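Local structure of heavy metal cation tricomponent efflux pump ZneA(CzcA-like) (Cupriavidus metallidurans, 4K0J) at residues D44-V49 against L92-F97; E102-R107 against D128-P133; P77-M82 against R801-R806; G135-Y140 against T284-N289. The protein acts as a Zn(II)/proton antiporter of the inner membrane, an RND-superfamily component of a tricomponent heavy metal efflux pump. All blocks are in the same frame, centred on the assembly; numbering follows the deposited sequence.

Contact 1: D44-V49 against L92-F97; sequences DTTSQV and LITVVF
The carbonyl oxygen Val95 O is gripped twice by the neighbouring strand. Ser47 N reaches it at 2.9 Å, while the hydroxyl Thr46 OG1 adds a second bond of 3.1 Å. The hydroxyl approaches from well above the carbonyl plane, placed there because it stands opposite the backbone nitrogen of Thr46 (chi1 171°). Either side of this point the strands run antiparallel: Ser47 with Val95 and Val49 with Ile93 are hydrogen-bonded pairs, Thr46 with Val96 and Gln48 with Thr94 non-hydrogen-bonded ones. Val49 and Ile93 exchange two backbone bonds, as do Ser47 and Val95; in the former pair Ile93 N donates to Val49 O at 2.9 Å. At the other end Phe97 N meets Thr45 O at 2.8 Å. That same oxygen lies at the edge of the Phe97 ring, 3.3 Å from CD1, while Val95 CG1 rests over one ring face. Val49 and Ile93 lie side by side, with CG1 of Val49 against CB of Ile93 at 3.5 Å. These strands are the first and third of a βαββαβ, ferredoxin-like unit. Its helices 62-73 and 103-113 pack on the face of Ser47, Val49, Ile93 and Val95; Lys659 of helix 653-660 touches Thr46, Gln48 and Thr94 on the opposite face, and strands 126-127 and 79-87 flank the pair.

Contact 2: E102-R107 against D128-P133; sequences EDYWSR and DPLTSP
Asp103 opens helix 103-113, whose N-cap is Glu102 with its carboxylate accepting from the backbone N of Tyr104 and of Trp105, and sets OD1 3.3 Å from CD1 of Leu130, the centre of an inverse gamma turn in the facing segment. Both capping bonds come from above the carboxylate plane. The acid of Asp103 has its main partner elsewhere, in a salt bridge to Lys288. Next comes Tyr104, whose ring receives the other branch of the same leucine. Leu130 CD2 sits over one face, 3.9 Å from the ring centroid, a CH-pi contact in which the two side chains cross at about a right angle. The same ring meets Trp105 of the second subunit edge-to-face, which brings this helix to a subunit interface. One turn on, Arg107 uses both its chain, bent at chi2 (-102°) and chi3 (-55°), and its guanidinium. The bends carry CD past Leu130 CD1 at 3.7 Å and spread the guanidinium over Leu130 CB, which lies 4.0 Å above the centre of its plane. The edge of the group faces the backbone oxygen of Asp128, with a weak bond from NH1 to O of 2.7 Å. The carboxylate of Asp128 is held by more than this arginine: OD2 also accepts a hydrogen bond from Gln48 N and, weakly, one from Ser47 OG. Arg107 NH2 completes the set with a salt bridge of 3.1 Å to Asp128 OD2, the guanidinium and carboxylate planes turned 45° apart.

Contact 3: P77-M82 against R801-R806; sequences PGMHVM and REMNKR
Met803 N donates to Met82 O at 3.0 Å, and this backbone bond is the one hydrogen bond between the two segments. Here the antiparallel pairing of strands 79-87 and 788-802 runs out, one step beyond the backbone bonding of Arg801 with Ser84. Glu802 to Lys805 form a type I' turn, with positive phi at both Met803 and Asn804, while strand 79-87 carries a classic beta bulge, His80 and Val81 both facing Val96 of the next strand. Glu802 CA also makes a CA-H...O contact of 3.5 Å to Met82 O. The carboxylate of Glu802 turns to Tyr672, and Arg801 forms a salt bridge with Glu70 of helix 62-73. The Met82 side chain packs on Glu70 and Ile73 of that helix. Between the segments, the side-chain contacts are made chiefly by Met803, whose chain bends at chi2 (-54°) and swings its methyl back over the bulge, 3.7 Å from Val81 CA. There it meets Met79 tip to tip, with Met74 touching both methionines and the two CE methyls 3.7 Å apart.

Contact 4: G135-Y140 against T284-N289; sequences GEIYRY and TLLLKN
Thr284 OG1 donates to Tyr138 O at 3.2 Å, in the carbonyl plane and on a lone pair. The first torsion (chi1 -54°) sets the hydroxyl beside the backbone nitrogen of Thr284, whose own bond to Tyr138 O is weak and secondary. The backbone pairing rests instead on Thr284 O, which accepts a hydrogen bond from Ile137 N at 3.0 Å. Further along, the N-H of Leu286 points to Gly135 O, though the two atoms are modelled implausibly close. The side chain of Leu286 crosses that of Ile137 at about a right angle, with CD1 against CD1 at 3.7 Å, near Met296 and Pro292 of helix 292-310. Between these points Glu136, at the centre of an inverse gamma turn, lays CG alongside Leu285 CD2 at 3.6 Å on the other face. The short strand segments run at 125° to each other, strongly twisted for neighbours in the second ferredoxin-like unit, where strand 280-287 lies between 135-143 and 170-177. With Thr284 O taken by Ile137 N and Tyr138 O by the threonine hydroxyl, the chemistry implies a join that combines directional bonds with apolar packing of Ile137 and Leu286 toward helix 292-310.

Contacts 1 and 3 share one sheet, their centres about 10 Å apart: Val96 bonds through its backbone to His80 and Val81 on one side, and contact 1 supplies the other, which places strand 90-97 between strands 46-52 and 79-87. Contact 2 sits about 8 Å from contact 1, centre to centre, and joins it where Gln48 O meets Asp128 N at 3.0 Å. It then leads on to contact 4, about 14 Å away between centres, through Leu130 O to Lys288 N and Thr131 OG1 to Leu286 O. Contact 2 therefore bridges two ferredoxin-like units, probably the first two porter subdomains by comparison with other RND pumps. Contacts 3 and 4 mark the extremes, with centres about 27 Å apart.

Contact 1: D44-V49 against L92-F97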
loop_
_atom_site.group_PDB
_atom_site.type_symbol
_atom_site.label_atom_id
_atom_site.label_comp_id
_atom_site.label_asym_id
_atom_site.label_seq_id
_atom_site.Cartn_x
_atom_site.Cartn_y
_atom_site.Cartn_z
ATOM N N ASP C 44 8.063 19.021 1.405
ATOM C CA ASP C 44 7.455 18.083 2.332
ATOM C C ASP C 44 6.285 17.402 1.629
ATOM O O ASP C 44 5.842 17.855 0.574
ATOM C CB ASP C 44 6.979 18.814 3.585
ATOM C CG ASP C 44 8.094 19.592 4.261
ATOM O OD1 ASP C 44 7.829 20.717 4.742
ATOM O OD2 ASP C 44 9.233 19.079 4.313
ATOM N N THR C 45 5.790 16.314 2.210
ATOM C CA THR C 45 4.694 15.566 1.608
ATOM C C THR C 45 3.382 16.342 1.674
ATOM O O THR C 45 2.756 16.435 2.731
ATOM C CB THR C 45 4.506 14.226 2.305
ATOM O OG1 THR C 45 5.789 13.687 2.633
ATOM C CG2 THR C 45 3.768 13.261 1.395
ATOM N N THR C 46 2.967 16.890 0.535
ATOM C CA THR C 46 1.756 17.703 0.465
ATOM C C THR C 46 0.831 17.309 -0.682
ATOM O O THR C 46 1.259 16.703 -1.662
ATOM C CB THR C 46 2.089 19.202 0.333
ATOM O OG1 THR C 46 0.888 19.932 0.066
ATOM C CG2 THR C 46 3.077 19.437 -0.802
ATOM N N SER C 47 -0.439 17.663 -0.547
ATOM C CA SER C 47 -1.416 17.430 -1.597
ATOM C C SER C 47 -2.596 18.368 -1.411
ATOM O O SER C 47 -3.011 18.642 -0.282
ATOM C CB SER C 47 -1.889 15.979 -1.588
ATOM O OG SER C 47 -2.714 15.717 -2.705
ATOM N N GLN C 48 -3.128 18.877 -2.517
ATOM C CA GLN C 48 -4.254 19.807 -2.455
ATOM C C GLN C 48 -5.479 19.311 -3.228
ATOM O O GLN C 48 -5.359 18.649 -4.266
ATOM C CB GLN C 48 -3.845 21.221 -2.900
ATOM C CG GLN C 48 -2.811 21.258 -4.020
ATOM C CD GLN C 48 -2.565 22.656 -4.555
ATOM O OE1 GLN C 48 -3.204 23.616 -4.127
ATOM N NE2 GLN C 48 -1.634 22.778 -5.501
ATOM N N VAL C 49 -6.656 19.624 -2.690
ATOM C CA VAL C 49 -7.927 19.275 -3.320
ATOM C C VAL C 49 -8.584 20.488 -3.979
ATOM O O VAL C 49 -8.670 21.564 -3.388
ATOM C CB VAL C 49 -8.909 18.595 -2.325
ATOM C CG1 VAL C 49 -8.804 19.214 -0.948
ATOM C CG2 VAL C 49 -10.345 18.672 -2.834
ATOM N N LEU C 92 -9.802 25.780 -3.098
ATOM C CA LEU C 92 -8.664 24.864 -3.107
ATOM C C LEU C 92 -8.069 24.694 -1.711
ATOM O O LEU C 92 -7.710 25.669 -1.044
ATOM C CB LEU C 92 -7.601 25.263 -4.144
ATOM C CG LEU C 92 -6.718 26.497 -3.988
ATOM C CD1 LEU C 92 -5.569 26.426 -4.964
ATOM C CD2 LEU C 92 -7.519 27.745 -4.231
ATOM N N ILE C 93 -7.987 23.445 -1.270
ATOM C CA ILE C 93 -7.544 23.152 0.085
ATOM C C ILE C 93 -6.195 22.462 0.079
ATOM O O ILE C 93 -6.047 21.397 -0.507
ATOM C CB ILE C 93 -8.557 22.255 0.811
ATOM C CG1 ILE C 93 -9.851 23.027 1.091
ATOM C CG2 ILE C 93 -7.955 21.695 2.086
ATOM C CD1 ILE C 93 -10.937 22.194 1.733
ATOM N N THR C 94 -5.209 23.075 0.724
ATOM C CA THR C 94 -3.871 22.502 0.783
ATOM C C THR C 94 -3.677 21.723 2.080
ATOM O O THR C 94 -3.990 22.221 3.158
ATOM C CB THR C 94 -2.783 23.591 0.661
ATOM O OG1 THR C 94 -2.835 24.175 -0.646
ATOM C CG2 THR C 94 -1.402 22.999 0.876
ATOM N N VAL C 95 -3.179 20.492 1.968
ATOM C CA VAL C 95 -2.823 19.713 3.151
ATOM C C VAL C 95 -1.380 19.252 3.086
ATOM O O VAL C 95 -0.991 18.577 2.139
ATOM C CB VAL C 95 -3.713 18.471 3.328
ATOM C CG1 VAL C 95 -3.139 17.561 4.412
ATOM C CG2 VAL C 95 -5.128 18.881 3.676
ATOM N N VAL C 96 -0.590 19.622 4.089
ATOM C CA VAL C 96 0.762 19.101 4.218
ATOM C C VAL C 96 0.805 18.130 5.393
ATOM O O VAL C 96 0.184 18.369 6.429
ATOM C CB VAL C 96 1.817 20.232 4.340
ATOM C CG1 VAL C 96 1.141 21.588 4.452
ATOM C CG2 VAL C 96 2.757 19.995 5.516
ATOM N N PHE C 97 1.525 17.026 5.204
ATOM C CA PHE C 97 1.532 15.909 6.149
ATOM C C PHE C 97 2.770 15.883 7.039
ATOM O O PHE C 97 3.682 16.693 6.879
ATOM C CB PHE C 97 1.432 14.583 5.395
ATOM C CG PHE C 97 0.131 14.389 4.669
ATOM C CD1 PHE C 97 -0.107 15.019 3.460
ATOM C CD2 PHE C 97 -0.849 13.564 5.190
ATOM C CE1 PHE C 97 -1.301 14.838 2.792
ATOM C CE2 PHE C 97 -2.045 13.377 4.520
ATOM C CZ PHE C 97 -2.271 14.015 3.320
#

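Contact 2: E102-R107 against D128-P133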
loop_
_atom_site.group_PDB
_atom_site.type_symbol
_atom_site.label_atom_id
_atom_site.label_comp_id
_atom_site.label_asym_id
_atom_site.label_seq_id
_atom_site.Cartn_x
_atom_site.Cartn_y
_atom_site.Cartn_z
ATOM N N GLU C 102 4.023 8.430 3.506
ATOM C CA GLU C 102 4.219 8.070 2.108
ATOM C C GLU C 102 3.168 8.743 1.220
ATOM O O GLU C 102 2.010 8.888 1.618
ATOM C CB GLU C 102 4.191 6.548 1.951
ATOM C CG GLU C 102 4.809 6.036 0.661
ATOM C CD GLU C 102 3.858 6.120 -0.513
ATOM O OE1 GLU C 102 2.747 5.551 -0.422
ATOM O OE2 GLU C 102 4.217 6.765 -1.522
ATOM N N ASP C 103 3.586 9.149 0.022
ATOM C CA ASP C 103 2.746 9.923 -0.895
ATOM C C ASP C 103 1.407 9.277 -1.254
ATOM O O ASP C 103 0.362 9.741 -0.811
ATOM C CB ASP C 103 3.515 10.265 -2.176
ATOM C CG ASP C 103 4.304 11.551 -2.053
ATOM O OD1 ASP C 103 3.701 12.629 -2.256
ATOM O OD2 ASP C 103 5.519 11.488 -1.756
ATOM N N TYR C 104 1.442 8.222 -2.062
ATOM C CA TYR C 104 0.223 7.577 -2.551
ATOM C C TYR C 104 -0.727 7.198 -1.418
ATOM O O TYR C 104 -1.950 7.281 -1.561
ATOM C CB TYR C 104 0.571 6.337 -3.372
ATOM C CG TYR C 104 1.313 6.623 -4.655
ATOM C CD1 TYR C 104 2.698 6.560 -4.707
ATOM C CD2 TYR C 104 0.626 6.943 -5.821
ATOM C CE1 TYR C 104 3.383 6.808 -5.886
ATOM C CE2 TYR C 104 1.304 7.198 -7.005
ATOM C CZ TYR C 104 2.681 7.127 -7.031
ATOM O OH TYR C 104 3.363 7.378 -8.200
ATOM N N TRP C 105 -0.147 6.782 -0.297
ATOM C CA TRP C 105 -0.890 6.501 0.919
ATOM C C TRP C 105 -1.688 7.724 1.363
ATOM O O TRP C 105 -2.910 7.659 1.524
ATOM C CB TRP C 105 0.089 6.093 2.019
ATOM C CG TRP C 105 -0.537 5.796 3.350
ATOM C CD1 TRP C 105 -0.886 6.700 4.314
ATOM C CD2 TRP C 105 -0.858 4.503 3.875
ATOM N NE1 TRP C 105 -1.418 6.047 5.399
ATOM C CE2 TRP C 105 -1.412 4.697 5.155
ATOM C CE3 TRP C 105 -0.742 3.202 3.383
ATOM C CZ2 TRP C 105 -1.845 3.638 5.951
ATOM C CZ3 TRP C 105 -1.170 2.148 4.173
ATOM C CH2 TRP C 105 -1.716 2.373 5.444
ATOM N N SER C 106 -0.987 8.837 1.557
ATOM C CA SER C 106 -1.612 10.088 1.976
ATOM C C SER C 106 -2.699 10.532 1.004
ATOM O O SER C 106 -3.820 10.829 1.413
ATOM C CB SER C 106 -0.563 11.190 2.133
ATOM O OG SER C 106 0.210 10.999 3.306
ATOM N N ARG C 107 -2.359 10.562 -0.283
ATOM C CA ARG C 107 -3.295 10.947 -1.335
ATOM C C ARG C 107 -4.516 10.047 -1.295
ATOM O O ARG C 107 -5.614 10.452 -1.676
ATOM C CB ARG C 107 -2.638 10.825 -2.707
ATOM C CG ARG C 107 -1.342 11.582 -2.849
ATOM C CD ARG C 107 -1.560 12.857 -3.612
ATOM N NE ARG C 107 -2.188 12.608 -4.903
ATOM C CZ ARG C 107 -2.332 13.536 -5.841
ATOM N NH1 ARG C 107 -2.917 13.240 -6.995
ATOM N NH2 ARG C 107 -1.888 14.766 -5.622
ATOM N N ASP C 128 -5.241 17.319 -6.963
ATOM C CA ASP C 128 -4.222 17.909 -7.825
ATOM C C ASP C 128 -3.183 16.848 -8.198
ATOM O O ASP C 128 -3.056 15.844 -7.507
ATOM C CB ASP C 128 -3.560 19.108 -7.130
ATOM C CG ASP C 128 -2.422 18.699 -6.202
ATOM O OD1 ASP C 128 -1.337 19.316 -6.281
ATOM O OD2 ASP C 128 -2.608 17.775 -5.383
ATOM N N PRO C 129 -2.452 17.058 -9.306
ATOM C CA PRO C 129 -1.393 16.132 -9.731
ATOM C C PRO C 129 -0.317 15.887 -8.670
ATOM O O PRO C 129 0.004 16.780 -7.887
ATOM C CB PRO C 129 -0.789 16.830 -10.964
ATOM C CG PRO C 129 -1.329 18.225 -10.952
ATOM C CD PRO C 129 -2.663 18.126 -10.296
ATOM N N LEU C 130 0.232 14.676 -8.654
ATOM C CA LEU C 130 1.235 14.295 -7.664
ATOM C C LEU C 130 2.631 14.765 -8.068
ATOM O O LEU C 130 3.403 14.036 -8.701
ATOM C CB LEU C 130 1.222 12.782 -7.425
ATOM C CG LEU C 130 2.168 12.258 -6.343
ATOM C CD1 LEU C 130 1.889 12.912 -5.008
ATOM C CD2 LEU C 130 2.065 10.749 -6.218
ATOM N N THR C 131 2.944 15.996 -7.685
ATOM C CA THR C 131 4.215 16.612 -8.020
ATOM C C THR C 131 4.701 17.467 -6.860
ATOM O O THR C 131 3.907 17.933 -6.046
ATOM C CB THR C 131 4.095 17.486 -9.290
ATOM O OG1 THR C 131 5.274 18.281 -9.444
ATOM C CG2 THR C 131 2.896 18.416 -9.192
ATOM N N SER C 132 6.014 17.652 -6.786
ATOM C CA SER C 132 6.630 18.527 -5.805
ATOM C C SER C 132 6.586 19.952 -6.327
ATOM O O SER C 132 6.540 20.169 -7.541
ATOM C CB SER C 132 8.079 18.098 -5.573
ATOM O OG SER C 132 8.806 19.076 -4.856
ATOM N N PRO C 133 6.600 20.939 -5.415
ATOM C CA PRO C 133 6.707 22.353 -5.791
ATOM C C PRO C 133 7.967 22.661 -6.595
ATOM O O PRO C 133 8.093 23.762 -7.130
ATOM C CB PRO C 133 6.762 23.068 -4.439
ATOM C CG PRO C 133 7.108 22.006 -3.451
ATOM C CD PRO C 133 6.436 20.785 -3.964
#

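Contact 3: P77-M82 against R801-R806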
loop_
_atom_site.group_PDB
_atom_site.type_symbol
_atom_site.label_atom_id
_atom_site.label_comp_id
_atom_site.label_asym_id
_atom_site.label_seq_id
_atom_site.Cartn_x
_atom_site.Cartn_y
_atom_site.Cartn_z
ATOM N N PRO C 77 -5.357 11.054 8.622
ATOM C CA PRO C 77 -4.176 10.611 9.359
ATOM C C PRO C 77 -2.903 11.215 8.783
ATOM O O PRO C 77 -2.821 11.460 7.580
ATOM C CB PRO C 77 -4.183 9.099 9.142
ATOM C CG PRO C 77 -4.970 8.901 7.897
ATOM C CD PRO C 77 -6.039 9.933 7.957
ATOM N N GLY C 78 -1.926 11.465 9.648
ATOM C CA GLY C 78 -0.639 11.974 9.218
ATOM C C GLY C 78 -0.659 13.436 8.819
ATOM O O GLY C 78 0.321 13.947 8.283
ATOM N N MET C 79 -1.770 14.114 9.080
ATOM C CA MET C 79 -1.879 15.528 8.748
ATOM C C MET C 79 -0.969 16.369 9.642
ATOM O O MET C 79 -0.818 16.081 10.826
ATOM C CB MET C 79 -3.325 15.995 8.887
ATOM C CG MET C 79 -3.574 17.383 8.326
ATOM S SD MET C 79 -4.452 18.460 9.469
ATOM C CE MET C 79 -3.188 18.743 10.707
ATOM N N HIS C 80 -0.364 17.407 9.073
ATOM C CA HIS C 80 0.506 18.295 9.837
ATOM C C HIS C 80 -0.001 19.729 9.813
ATOM O O HIS C 80 -0.304 20.301 10.853
ATOM C CB HIS C 80 1.932 18.250 9.301
ATOM C CG HIS C 80 2.879 19.152 10.026
ATOM N ND1 HIS C 80 3.658 20.089 9.382
ATOM C CD2 HIS C 80 3.172 19.260 11.344
ATOM C CE1 HIS C 80 4.392 20.735 10.273
ATOM N NE2 HIS C 80 4.117 20.249 11.470
ATOM N N VAL C 81 -0.081 20.306 8.619
ATOM C CA VAL C 81 -0.608 21.657 8.457
ATOM C C VAL C 81 -1.753 21.651 7.457
ATOM O O VAL C 81 -1.644 21.050 6.386
ATOM C CB VAL C 81 0.473 22.634 7.963
ATOM C CG1 VAL C 81 -0.092 24.035 7.823
ATOM C CG2 VAL C 81 1.650 22.642 8.914
ATOM N N MET C 82 -2.853 22.315 7.802
ATOM C CA MET C 82 -3.990 22.370 6.893
ATOM C C MET C 82 -4.419 23.789 6.553
ATOM O O MET C 82 -4.915 24.515 7.403
ATOM C CB MET C 82 -5.173 21.591 7.453
ATOM C CG MET C 82 -6.180 21.230 6.389
ATOM S SD MET C 82 -7.837 20.996 7.043
ATOM C CE MET C 82 -8.718 20.674 5.521
ATOM N N ARG C 801 -8.463 30.216 5.113
ATOM C CA ARG C 801 -8.627 29.595 6.426
ATOM C C ARG C 801 -7.538 28.555 6.693
ATOM O O ARG C 801 -7.363 27.609 5.920
ATOM C CB ARG C 801 -10.019 28.969 6.561
ATOM C CG ARG C 801 -10.843 29.539 7.706
ATOM C CD ARG C 801 -12.252 28.964 7.741
ATOM N NE ARG C 801 -12.292 27.575 8.199
ATOM C CZ ARG C 801 -12.658 27.194 9.422
ATOM N NH1 ARG C 801 -13.019 28.099 10.324
ATOM N NH2 ARG C 801 -12.667 25.906 9.743
ATOM N N GLU C 802 -6.802 28.747 7.786
ATOM C CA GLU C 802 -5.713 27.843 8.161
ATOM C C GLU C 802 -5.877 27.346 9.586
ATOM O O GLU C 802 -5.965 28.147 10.517
ATOM C CB GLU C 802 -4.360 28.540 8.025
ATOM C CG GLU C 802 -3.251 27.892 8.839
ATOM C CD GLU C 802 -1.937 28.635 8.724
ATOM O OE1 GLU C 802 -1.277 28.840 9.767
ATOM O OE2 GLU C 802 -1.567 29.013 7.591
ATOM N N MET C 803 -5.895 26.026 9.748
ATOM C CA MET C 803 -6.139 25.400 11.045
ATOM C C MET C 803 -7.455 25.881 11.638
ATOM O O MET C 803 -7.550 26.135 12.841
ATOM C CB MET C 803 -4.991 25.672 12.019
ATOM C CG MET C 803 -3.771 24.814 11.777
ATOM S SD MET C 803 -4.207 23.069 11.752
ATOM C CE MET C 803 -2.602 22.330 11.522
ATOM N N ASN C 804 -8.459 26.017 10.773
ATOM C CA ASN C 804 -9.799 26.432 11.174
ATOM C C ASN C 804 -9.823 27.825 11.780
ATOM O O ASN C 804 -10.545 28.097 12.738
ATOM C CB ASN C 804 -10.410 25.400 12.114
ATOM C CG ASN C 804 -10.101 23.989 11.682
ATOM O OD1 ASN C 804 -9.565 23.194 12.452
ATOM N ND2 ASN C 804 -10.407 23.676 10.429
ATOM N N LYS C 805 -9.015 28.703 11.202
ATOM C CA LYS C 805 -8.928 30.089 11.629
ATOM C C LYS C 805 -8.846 30.996 10.406
ATOM O O LYS C 805 -7.992 30.808 9.535
ATOM C CB LYS C 805 -7.690 30.296 12.505
ATOM C CG LYS C 805 -7.632 29.422 13.755
ATOM C CD LYS C 805 -6.284 29.551 14.448
ATOM C CE LYS C 805 -6.218 28.701 15.703
ATOM N NZ LYS C 805 -4.884 28.804 16.358
ATOM N N ARG C 806 -9.746 31.971 10.334
ATOM C CA ARG C 806 -9.687 32.984 9.292
ATOM C C ARG C 806 -8.491 33.886 9.585
ATOM O O ARG C 806 -8.395 34.455 10.673
ATOM C CB ARG C 806 -10.968 33.815 9.297
ATOM C CG ARG C 806 -12.206 33.050 9.720
ATOM C CD ARG C 806 -12.926 32.435 8.534
ATOM N NE ARG C 806 -13.742 33.415 7.827
ATOM C CZ ARG C 806 -14.984 33.735 8.174
ATOM N NH1 ARG C 806 -15.553 33.147 9.216
ATOM N NH2 ARG C 806 -15.656 34.638 7.477
#

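Contact 4: G135-Y140 against T284-N289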
loop_
_atom_site.group_PDB
_atom_site.type_symbol
_atom_site.label_atom_id
_atom_site.label_comp_id
_atom_site.label_asym_id
_atom_site.label_seq_id
_atom_site.Cartn_x
_atom_site.Cartn_y
_atom_site.Cartn_z
ATOM N N GLY C 135 8.770 20.419 -9.052
ATOM C CA GLY C 135 8.580 19.464 -10.124
ATOM C C GLY C 135 8.479 20.108 -11.492
ATOM O O GLY C 135 8.478 19.417 -12.507
ATOM N N GLU C 136 8.404 21.433 -11.523
ATOM C CA GLU C 136 8.199 22.167 -12.768
ATOM C C GLU C 136 9.507 22.306 -13.550
ATOM O O GLU C 136 10.154 23.356 -13.529
ATOM C CB GLU C 136 7.600 23.535 -12.450
ATOM C CG GLU C 136 6.307 23.454 -11.651
ATOM C CD GLU C 136 6.018 24.716 -10.867
ATOM O OE1 GLU C 136 6.979 25.355 -10.380
ATOM O OE2 GLU C 136 4.827 25.066 -10.733
ATOM N N ILE C 137 9.880 21.247 -14.262
ATOM C CA ILE C 137 11.258 21.099 -14.717
ATOM C C ILE C 137 11.557 21.620 -16.118
ATOM O O ILE C 137 12.721 21.751 -16.494
ATOM C CB ILE C 137 11.718 19.634 -14.622
ATOM C CG1 ILE C 137 10.759 18.722 -15.385
ATOM C CG2 ILE C 137 11.818 19.196 -13.167
ATOM C CD1 ILE C 137 11.171 17.260 -15.346
ATOM N N TYR C 138 10.522 21.926 -16.889
ATOM C CA TYR C 138 10.733 22.343 -18.271
ATOM C C TYR C 138 9.656 23.309 -18.744
ATOM O O TYR C 138 8.598 22.895 -19.216
ATOM C CB TYR C 138 10.788 21.116 -19.175
ATOM C CG TYR C 138 11.100 21.400 -20.628
ATOM C CD1 TYR C 138 10.088 21.465 -21.576
ATOM C CD2 TYR C 138 12.408 21.576 -21.056
ATOM C CE1 TYR C 138 10.368 21.711 -22.908
ATOM C CE2 TYR C 138 12.698 21.816 -22.386
ATOM C CZ TYR C 138 11.674 21.886 -23.308
ATOM O OH TYR C 138 11.962 22.126 -24.634
ATOM N N ARG C 139 9.934 24.601 -18.608
ATOM C CA ARG C 139 9.013 25.642 -19.057
ATOM C C ARG C 139 9.296 26.008 -20.503
ATOM O O ARG C 139 10.452 26.135 -20.896
ATOM C CB ARG C 139 9.128 26.873 -18.161
ATOM C CG ARG C 139 8.553 26.656 -16.778
ATOM C CD ARG C 139 8.801 27.835 -15.867
ATOM N NE ARG C 139 8.135 27.653 -14.583
ATOM C CZ ARG C 139 6.892 28.051 -14.327
ATOM N NH1 ARG C 139 6.188 28.662 -15.271
ATOM N NH2 ARG C 139 6.358 27.842 -13.126
ATOM N N TYR C 140 8.244 26.157 -21.301
ATOM C CA TYR C 140 8.421 26.401 -22.727
ATOM C C TYR C 140 7.291 27.239 -23.294
ATOM O O TYR C 140 6.278 27.465 -22.638
ATOM C CB TYR C 140 8.503 25.080 -23.502
ATOM C CG TYR C 140 7.163 24.404 -23.666
ATOM C CD1 TYR C 140 6.386 24.615 -24.799
ATOM C CD2 TYR C 140 6.666 23.573 -22.683
ATOM C CE1 TYR C 140 5.157 24.011 -24.952
ATOM C CE2 TYR C 140 5.437 22.959 -22.827
ATOM C CZ TYR C 140 4.686 23.185 -23.962
ATOM O OH TYR C 140 3.459 22.577 -24.097
ATOM N N THR C 284 6.022 21.494 -17.512
ATOM C CA THR C 284 6.189 20.053 -17.378
ATOM C C THR C 284 6.386 19.683 -15.921
ATOM O O THR C 284 7.385 20.060 -15.303
ATOM C CB THR C 284 7.386 19.553 -18.185
ATOM O OG1 THR C 284 7.259 19.995 -19.543
ATOM C CG2 THR C 284 7.459 18.028 -18.139
ATOM N N LEU C 285 5.428 18.942 -15.379
ATOM C CA LEU C 285 5.419 18.647 -13.955
ATOM C C LEU C 285 6.050 17.301 -13.651
ATOM O O LEU C 285 5.489 16.252 -13.974
ATOM C CB LEU C 285 3.995 18.692 -13.410
ATOM C CG LEU C 285 3.250 19.981 -13.761
ATOM C CD1 LEU C 285 1.872 20.017 -13.117
ATOM C CD2 LEU C 285 4.073 21.181 -13.345
ATOM N N LEU C 286 7.222 17.350 -13.025
ATOM C CA LEU C 286 7.925 16.154 -12.602
ATOM C C LEU C 286 7.082 15.386 -11.595
ATOM O O LEU C 286 6.734 15.918 -10.538
ATOM C CB LEU C 286 9.273 16.525 -11.976
ATOM C CG LEU C 286 10.155 15.357 -11.533
ATOM C CD1 LEU C 286 10.849 14.717 -12.729
ATOM C CD2 LEU C 286 11.160 15.814 -10.494
ATOM N N LEU C 287 6.746 14.144 -11.945
ATOM C CA LEU C 287 6.056 13.230 -11.042
ATOM C C LEU C 287 6.862 13.089 -9.769
ATOM O O LEU C 287 8.089 13.046 -9.808
ATOM C CB LEU C 287 5.875 11.857 -11.696
ATOM C CG LEU C 287 5.466 10.702 -10.776
ATOM C CD1 LEU C 287 4.065 10.925 -10.219
ATOM C CD2 LEU C 287 5.562 9.367 -11.479
ATOM N N LYS C 288 6.167 13.029 -8.640
ATOM C CA LYS C 288 6.823 12.969 -7.344
ATOM C C LYS C 288 7.745 11.762 -7.235
ATOM O O LYS C 288 7.400 10.666 -7.675
ATOM C CB LYS C 288 5.780 12.932 -6.226
ATOM C CG LYS C 288 6.346 13.137 -4.828
ATOM C CD LYS C 288 7.057 14.478 -4.710
ATOM C CE LYS C 288 7.552 14.699 -3.295
ATOM N NZ LYS C 288 6.468 14.409 -2.328
ATOM N N ASN C 289 8.919 11.986 -6.648
ATOM C CA ASN C 289 9.909 10.935 -6.404
ATOM C C ASN C 289 10.352 10.181 -7.656
ATOM O O ASN C 289 10.407 8.952 -7.668
ATOM C CB ASN C 289 9.445 9.970 -5.301
ATOM C CG ASN C 289 9.279 10.660 -3.953
ATOM O OD1 ASN C 289 8.352 10.370 -3.202
ATOM N ND2 ASN C 289 10.177 11.589 -3.650
#